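Local coordinates for protein putidaredoxin reductase (Pseudomonas putida, PDB 1Q1R) that probably uses its bound FAD to pass electrons from a reduced nicotinamide nucleotide to putidaredoxin, the redox partner of cytochrome P450cam, at residues 18-23 and 73-78; 187-192 and 363-368; 291-296 and 370-375. All blocks are in the same frame, centred on the assembly; numbering follows the deposited sequence.

Contact 1: 18-23 and 73-78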
# COMPACT_ATOMS: atom_id res chain seq x y z
N GLU A 18 5.35 6.07 -12.77
CA GLU A 18 6.47 5.16 -13.01
C GLU A 18 6.34 4.54 -14.41
O GLU A 18 7.33 4.28 -15.09
CB GLU A 18 6.50 4.07 -11.94
CG GLU A 18 7.72 3.16 -11.98
CD GLU A 18 9.03 3.93 -11.92
OE1 GLU A 18 9.13 4.89 -11.11
OE2 GLU A 18 9.96 3.57 -12.68
N VAL A 19 5.11 4.29 -14.85
CA VAL A 19 4.88 3.73 -16.18
C VAL A 19 5.32 4.79 -17.19
O VAL A 19 6.07 4.50 -18.13
CB VAL A 19 3.39 3.38 -16.40
CG1 VAL A 19 3.13 3.14 -17.89
CG2 VAL A 19 3.02 2.14 -15.61
N ALA A 20 4.85 6.01 -16.98
CA ALA A 20 5.18 7.13 -17.87
C ALA A 20 6.68 7.32 -18.06
O ALA A 20 7.18 7.29 -19.19
CB ALA A 20 4.55 8.41 -17.33
N PHE A 21 7.41 7.52 -16.96
CA PHE A 21 8.85 7.72 -17.05
C PHE A 21 9.60 6.45 -17.44
O PHE A 21 10.64 6.53 -18.10
CB PHE A 21 9.40 8.28 -15.74
CG PHE A 21 9.08 9.74 -15.53
CD1 PHE A 21 7.88 10.12 -14.94
CD2 PHE A 21 9.95 10.73 -15.97
CE1 PHE A 21 7.55 11.46 -14.79
CE2 PHE A 21 9.63 12.07 -15.83
CZ PHE A 21 8.43 12.44 -15.24
N GLY A 22 9.08 5.30 -17.04
CA GLY A 22 9.73 4.05 -17.39
C GLY A 22 9.66 3.88 -18.90
O GLY A 22 10.63 3.48 -19.54
N LEU A 23 8.50 4.20 -19.45
CA LEU A 23 8.25 4.11 -20.88
C LEU A 23 9.28 4.94 -21.65
O LEU A 23 9.95 4.44 -22.55
CB LEU A 23 6.84 4.63 -21.17
CG LEU A 23 5.87 3.77 -21.98
CD1 LEU A 23 6.05 2.30 -21.67
CD2 LEU A 23 4.46 4.23 -21.67
N GLN A 73 11.15 15.13 -20.29
CA GLN A 73 10.92 13.79 -20.82
C GLN A 73 9.72 13.77 -21.76
O GLN A 73 9.29 12.71 -22.21
CB GLN A 73 10.72 12.79 -19.68
CG GLN A 73 11.97 12.52 -18.88
CD GLN A 73 13.12 12.04 -19.75
OE1 GLN A 73 13.00 11.02 -20.44
NE2 GLN A 73 14.23 12.76 -19.73
N ASN A 74 9.18 14.95 -22.03
CA ASN A 74 8.03 15.10 -22.91
C ASN A 74 6.85 14.22 -22.50
O ASN A 74 6.31 13.47 -23.30
CB ASN A 74 8.44 14.78 -24.35
CG ASN A 74 7.68 15.60 -25.37
OD1 ASN A 74 6.46 15.47 -25.51
ND2 ASN A 74 8.40 16.47 -26.08
N ILE A 75 6.47 14.32 -21.23
CA ILE A 75 5.34 13.57 -20.70
C ILE A 75 4.28 14.61 -20.36
O ILE A 75 4.49 15.48 -19.53
CB ILE A 75 5.71 12.77 -19.43
CG1 ILE A 75 6.71 11.67 -19.78
CG2 ILE A 75 4.44 12.18 -18.80
CD1 ILE A 75 7.11 10.80 -18.60
N GLN A 76 3.13 14.52 -21.03
CA GLN A 76 2.05 15.47 -20.80
C GLN A 76 1.27 15.09 -19.55
O GLN A 76 0.71 14.00 -19.46
CB GLN A 76 1.12 15.50 -22.02
CG GLN A 76 1.86 15.75 -23.33
CD GLN A 76 0.95 15.69 -24.53
OE1 GLN A 76 0.03 16.50 -24.67
NE2 GLN A 76 1.18 14.72 -25.41
N LEU A 77 1.24 16.01 -18.59
CA LEU A 77 0.53 15.78 -17.34
C LEU A 77 -0.76 16.60 -17.35
O LEU A 77 -0.73 17.82 -17.47
CB LEU A 77 1.42 16.19 -16.16
CG LEU A 77 0.89 16.01 -14.74
CD1 LEU A 77 0.54 14.55 -14.49
CD2 LEU A 77 1.96 16.47 -13.75
N LEU A 78 -1.88 15.90 -17.23
CA LEU A 78 -3.19 16.56 -17.23
C LEU A 78 -3.87 16.28 -15.89
O LEU A 78 -4.59 15.30 -15.75
CB LEU A 78 -4.03 16.00 -18.38
CG LEU A 78 -5.01 16.95 -19.08
CD1 LEU A 78 -5.84 16.15 -20.08
CD2 LEU A 78 -5.92 17.63 -18.07
O HOH W 1 12.47 8.71 -18.15

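Contact 2: 187-192 and 363-368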
# COMPACT_ATOMS: atom_id res chain seq x y z
N ARG A 187 -5.15 -10.53 10.06
CA ARG A 187 -5.17 -11.22 8.78
C ARG A 187 -3.81 -11.49 8.13
O ARG A 187 -3.69 -12.42 7.33
CB ARG A 187 -6.05 -10.45 7.80
CG ARG A 187 -7.49 -10.32 8.24
CD ARG A 187 -8.37 -9.83 7.11
NE ARG A 187 -8.22 -10.66 5.92
CZ ARG A 187 -9.04 -10.65 4.88
NH1 ARG A 187 -10.09 -9.84 4.88
NH2 ARG A 187 -8.82 -11.45 3.84
N VAL A 188 -2.80 -10.71 8.48
CA VAL A 188 -1.49 -10.89 7.85
C VAL A 188 -0.35 -11.35 8.75
O VAL A 188 0.74 -11.66 8.26
CB VAL A 188 -1.05 -9.59 7.14
CG1 VAL A 188 -2.11 -9.18 6.13
CG2 VAL A 188 -0.83 -8.49 8.15
N THR A 189 -0.58 -11.41 10.06
CA THR A 189 0.47 -11.84 10.96
C THR A 189 0.01 -12.91 11.94
O THR A 189 -1.18 -13.15 12.10
CB THR A 189 1.03 -10.67 11.79
OG1 THR A 189 0.03 -10.24 12.73
CG2 THR A 189 1.40 -9.51 10.88
N ALA A 190 0.98 -13.54 12.59
CA ALA A 190 0.68 -14.57 13.57
C ALA A 190 0.45 -13.86 14.90
O ALA A 190 0.97 -12.77 15.12
CB ALA A 190 1.85 -15.55 13.68
N PRO A 191 -0.33 -14.48 15.79
CA PRO A 191 -0.64 -13.91 17.11
C PRO A 191 0.54 -13.29 17.85
O PRO A 191 0.47 -12.15 18.31
CB PRO A 191 -1.25 -15.09 17.85
CG PRO A 191 -2.00 -15.79 16.75
CD PRO A 191 -0.99 -15.79 15.63
N PRO A 192 1.66 -14.04 17.99
CA PRO A 192 2.81 -13.47 18.70
C PRO A 192 3.36 -12.20 18.05
O PRO A 192 4.03 -11.40 18.71
CB PRO A 192 3.81 -14.63 18.70
CG PRO A 192 3.46 -15.38 17.45
CD PRO A 192 1.96 -15.39 17.49
N VAL A 363 10.51 -13.42 11.70
CA VAL A 363 9.47 -14.42 11.88
C VAL A 363 9.23 -15.11 10.55
O VAL A 363 8.85 -14.46 9.56
CB VAL A 363 8.15 -13.78 12.39
CG1 VAL A 363 7.12 -14.86 12.67
CG2 VAL A 363 8.42 -12.97 13.64
N PHE A 364 9.46 -16.41 10.52
CA PHE A 364 9.27 -17.19 9.30
C PHE A 364 7.91 -17.85 9.28
O PHE A 364 7.53 -18.54 10.22
CB PHE A 364 10.37 -18.25 9.17
CG PHE A 364 11.76 -17.68 9.06
CD1 PHE A 364 12.45 -17.27 10.19
CD2 PHE A 364 12.37 -17.54 7.81
CE1 PHE A 364 13.72 -16.70 10.09
CE2 PHE A 364 13.64 -16.98 7.70
CZ PHE A 364 14.32 -16.56 8.84
N TYR A 365 7.16 -17.64 8.20
CA TYR A 365 5.84 -18.23 8.05
C TYR A 365 5.97 -19.43 7.12
O TYR A 365 6.36 -19.29 5.96
CB TYR A 365 4.85 -17.22 7.46
CG TYR A 365 4.57 -16.05 8.37
CD1 TYR A 365 5.53 -15.07 8.60
CD2 TYR A 365 3.35 -15.94 9.03
CE1 TYR A 365 5.28 -14.00 9.46
CE2 TYR A 365 3.09 -14.88 9.90
CZ TYR A 365 4.06 -13.92 10.11
OH TYR A 365 3.80 -12.88 10.97
N LEU A 366 5.64 -20.62 7.63
CA LEU A 366 5.74 -21.83 6.84
C LEU A 366 4.44 -22.60 6.67
O LEU A 366 3.54 -22.55 7.51
CB LEU A 366 6.78 -22.79 7.45
CG LEU A 366 8.24 -22.34 7.58
CD1 LEU A 366 8.38 -21.33 8.71
CD2 LEU A 366 9.12 -23.56 7.85
N GLN A 367 4.36 -23.32 5.56
CA GLN A 367 3.23 -24.18 5.24
C GLN A 367 3.95 -25.49 5.00
O GLN A 367 4.39 -25.78 3.89
CB GLN A 367 2.52 -23.73 3.97
CG GLN A 367 1.24 -24.49 3.70
CD GLN A 367 0.56 -24.07 2.41
OE1 GLN A 367 -0.58 -24.44 2.15
NE2 GLN A 367 1.26 -23.29 1.60
N GLY A 368 4.09 -26.28 6.06
CA GLY A 368 4.82 -27.52 5.95
C GLY A 368 6.28 -27.16 6.17
O GLY A 368 6.65 -26.70 7.25

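Contact 3: 291-296 and 370-375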
# COMPACT_ATOMS: atom_id res chain seq x y z
N GLN A 291 2.59 -16.46 -9.85
CA GLN A 291 3.03 -17.81 -10.15
C GLN A 291 3.81 -18.35 -8.96
O GLN A 291 3.85 -19.56 -8.72
CB GLN A 291 3.88 -17.83 -11.43
CG GLN A 291 4.96 -16.77 -11.48
CD GLN A 291 5.41 -16.48 -12.90
OE1 GLN A 291 5.87 -17.37 -13.62
NE2 GLN A 291 5.29 -15.21 -13.31
N LEU A 292 4.42 -17.45 -8.20
CA LEU A 292 5.18 -17.83 -7.02
C LEU A 292 4.26 -18.54 -6.03
O LEU A 292 4.64 -19.52 -5.40
CB LEU A 292 5.81 -16.59 -6.38
CG LEU A 292 6.78 -16.82 -5.22
CD1 LEU A 292 7.90 -17.75 -5.67
CD2 LEU A 292 7.34 -15.47 -4.77
N TYR A 293 3.03 -18.04 -5.89
CA TYR A 293 2.07 -18.64 -4.97
C TYR A 293 0.93 -19.32 -5.71
O TYR A 293 -0.01 -19.83 -5.09
CB TYR A 293 1.51 -17.59 -4.01
CG TYR A 293 2.57 -16.99 -3.11
CD1 TYR A 293 3.35 -15.92 -3.55
CD2 TYR A 293 2.82 -17.52 -1.85
CE1 TYR A 293 4.37 -15.40 -2.75
CE2 TYR A 293 3.83 -17.01 -1.04
CZ TYR A 293 4.60 -15.95 -1.50
OH TYR A 293 5.61 -15.46 -0.71
N ASP A 294 1.01 -19.33 -7.03
CA ASP A 294 -0.02 -19.95 -7.87
C ASP A 294 -1.43 -19.53 -7.46
O ASP A 294 -2.26 -20.38 -7.13
CB ASP A 294 0.10 -21.47 -7.81
CG ASP A 294 -0.81 -22.17 -8.80
OD1 ASP A 294 -1.06 -23.39 -8.63
OD2 ASP A 294 -1.27 -21.52 -9.77
N ARG A 295 -1.69 -18.23 -7.46
CA ARG A 295 -3.02 -17.72 -7.13
C ARG A 295 -3.16 -16.25 -7.49
O ARG A 295 -2.17 -15.54 -7.67
CB ARG A 295 -3.35 -17.94 -5.65
CG ARG A 295 -2.62 -17.04 -4.66
CD ARG A 295 -3.35 -17.09 -3.32
NE ARG A 295 -2.69 -16.30 -2.27
CZ ARG A 295 -1.63 -16.71 -1.59
NH1 ARG A 295 -1.09 -17.90 -1.82
NH2 ARG A 295 -1.10 -15.92 -0.66
N TRP A 296 -4.41 -15.79 -7.61
CA TRP A 296 -4.69 -14.41 -7.96
C TRP A 296 -4.67 -13.52 -6.73
O TRP A 296 -5.33 -13.81 -5.74
CB TRP A 296 -6.05 -14.30 -8.65
CG TRP A 296 -6.10 -15.06 -9.93
CD1 TRP A 296 -6.31 -16.40 -10.07
CD2 TRP A 296 -5.87 -14.54 -11.24
NE1 TRP A 296 -6.22 -16.75 -11.40
CE2 TRP A 296 -5.95 -15.63 -12.14
CE3 TRP A 296 -5.60 -13.26 -11.75
CZ2 TRP A 296 -5.78 -15.48 -13.52
CZ3 TRP A 296 -5.43 -13.11 -13.12
CH2 TRP A 296 -5.51 -14.21 -13.99
N ARG A 370 7.84 -25.41 3.55
CA ARG A 370 8.03 -24.32 2.61
C ARG A 370 7.85 -22.97 3.30
O ARG A 370 6.86 -22.75 4.01
CB ARG A 370 7.02 -24.43 1.46
CG ARG A 370 7.10 -23.26 0.49
CD ARG A 370 5.93 -23.24 -0.48
NE ARG A 370 5.93 -22.01 -1.26
CZ ARG A 370 4.94 -21.65 -2.08
NH1 ARG A 370 3.88 -22.42 -2.22
NH2 ARG A 370 5.03 -20.51 -2.76
N VAL A 371 8.80 -22.07 3.09
CA VAL A 371 8.73 -20.74 3.68
C VAL A 371 7.87 -19.86 2.78
O VAL A 371 8.18 -19.66 1.61
CB VAL A 371 10.14 -20.10 3.82
CG1 VAL A 371 10.03 -18.70 4.40
CG2 VAL A 371 11.01 -20.97 4.72
N LEU A 372 6.77 -19.34 3.33
CA LEU A 372 5.85 -18.49 2.58
C LEU A 372 6.21 -17.02 2.67
O LEU A 372 6.15 -16.29 1.68
CB LEU A 372 4.42 -18.68 3.10
CG LEU A 372 3.77 -20.05 2.90
CD1 LEU A 372 2.44 -20.10 3.64
CD2 LEU A 372 3.55 -20.32 1.41
N ALA A 373 6.57 -16.57 3.87
CA ALA A 373 6.91 -15.17 4.07
C ALA A 373 7.76 -14.99 5.31
O ALA A 373 7.87 -15.90 6.14
CB ALA A 373 5.64 -14.33 4.20
N VAL A 374 8.38 -13.82 5.43
CA VAL A 374 9.19 -13.52 6.59
C VAL A 374 9.00 -12.06 6.97
O VAL A 374 9.10 -11.17 6.12
CB VAL A 374 10.70 -13.74 6.32
CG1 VAL A 374 11.49 -13.49 7.60
CG2 VAL A 374 10.93 -15.16 5.81
N ASP A 375 8.69 -11.82 8.24
CA ASP A 375 8.53 -10.46 8.73
C ASP A 375 9.81 -10.21 9.52
O ASP A 375 10.14 -10.97 10.43
CB ASP A 375 7.32 -10.35 9.67
CG ASP A 375 5.98 -10.49 8.93
OD1 ASP A 375 4.95 -10.66 9.62
OD2 ASP A 375 5.95 -10.41 7.69

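Contact 1: 18-23 and 73-78
Gln73, just past the end of helix 67-72, meets Phe21 with the aliphatic part of its side chain: CG comes to 3.9 Å from Phe21 CE2. The chain then bends at chi2 (-56°), carrying the amide off the ring, and Gln73 OE1 accepts a long 3.3 Å bond from a water that also donates to Phe21 O. Asn74, with positive phi, is the C-prime residue of the Schellman motif that ends helix 67-72, and after it the chain runs on into strand 75-78. This strand is an outer one of the parallel five-stranded sheet of the FAD-binding, Rossmann-type domain of the glutathione reductase fold, and helix 14-25 packs on a face of that sheet. Ile75 makes most of the join. Its CD1 sits over the centre of one Phe21 face, 3.6 Å from the centroid and 4° off the normal, a CH-pi contact nearly perpendicular to the ring. The same methyl lies 3.7 Å from Ala20 CB, while Ile75 CG2 approaches that CB more loosely. Arg65 and Tyr70 also pack on the Phe21 ring, by cation-pi and edge-to-face contacts. A serine in place of Phe21 would probably leave the Ile75 methyl without its aromatic seat and open a gap beside Gln73.

Contact 2: 187-192 and 363-368
Ala190 and Tyr365 bring the two backbones nearest, yet their CA atoms are still 8.4 Å apart, so a side chain has to span the gap. Residues 187-190 are loop and reach the N-cap position of helix 191-204 at Ala190, where Pro191 and Pro192 start the helix. Opposite them, residues 363-367 run as a regular strand, and Tyr365 points its CB toward the loop. With CG anti to its own carbonyl carbon (chi1 -66°), the tyrosine carries its phenol across to the backbone of Thr189 and Ala190. Ala190 N lies at the edge of the ring, in its plane, and donates a weak hydrogen bond of 3.3 Å to Tyr365 OH, with an N-H...O angle of 154°. The joint ties two parts of the reductase together: the loop belongs to the pyridine nucleotide-disulphide oxidoreductase region, the strand to the antiparallel sheet of the C-terminal region. Thr189 runs alongside the phenol, pointing the same way, and its CB stands 3.6 Å from Tyr365 OH in a van der Waals touch. The hydroxyl of this threonine is engaged elsewhere: Thr189 OG1 is hydrogen-bonded to Leu185 O, its stronger partner, and makes a weak bond to Ser194 OG. The apolar part of the contact is small: Ala190 CB meets Tyr365 CE2 at 4.0 Å, near the same ring edge as the amide but off the ring plane. Beyond the two segments, Tyr347 packs edge-to-face with the Tyr365 ring, and Asp375 OD1 makes a weak hydrogen bond with Tyr365 OH.

Contact 3: 291-296 and 370-375
Two flat groups, the Tyr293 ring and the Arg370 guanidinium, meet with their planes 25° apart; the side chains cross obliquely, and Arg370 NH2 approaches at a slant to within 3.8 Å of Tyr293 CD2. Over one guanidinium face lies Leu372 CD2, 3.9 Å above the plane and over its centre; at the edge is Leu292 O, 2.8 Å from Arg370 NH2. That last bond is weak, bent to 123° at the hydrogen. The arginine reaches it because its chain is extended from CG to NE, with CG anti to the backbone N (chi1 176°). Leu372 O lies in the plane of the Tyr293 ring, at its edge, and accepts a short 2.6 Å hydrogen bond from Tyr293 OH, which sits nearly along the C=O axis. Leu372 CD2 also touches Tyr293 CE2, at 4.1 Å, which places this leucine against both flat groups. The contact joins the turn between strands 286-290 and 295-298 of the oxidoreductase region, where Asp294 and Arg295 form a G1 beta bulge, to strand 370-377 of the C-terminal antiparallel sheet, where Leu372 and Ala373 form a classic bulge opposite Tyr365. Tyr293 OH also receives a hydrogen bond from Leu343 N, so a single buried hydroxyl donates to one backbone group and accepts from another. Leu292 O probably eases the arginine's positive charge only in part, for it offers a neutral carbonyl in a bent bond, with Arg393 close by.

Along the chain contact 1 closes before the others open, whereas contacts 2 and 3 alternate their segments. Contact 1 lies within the FAD-binding domain, its centre about 39 Å from that of contact 2 and about 33 Å from that of contact 3, and it is on the opposite side of the chain's centre from contact 2. Contacts 2 and 3 are neighbours, with centres about 12 Å apart: strands 360-367 and 370-377 are adjacent in the C-terminal antiparallel sheet, and Val363 N lies 2.8 Å from Asp375 O. Two separate loops of the oxidoreductase region thus dock on one strand pair, joining the C-terminal region to the rest at two places.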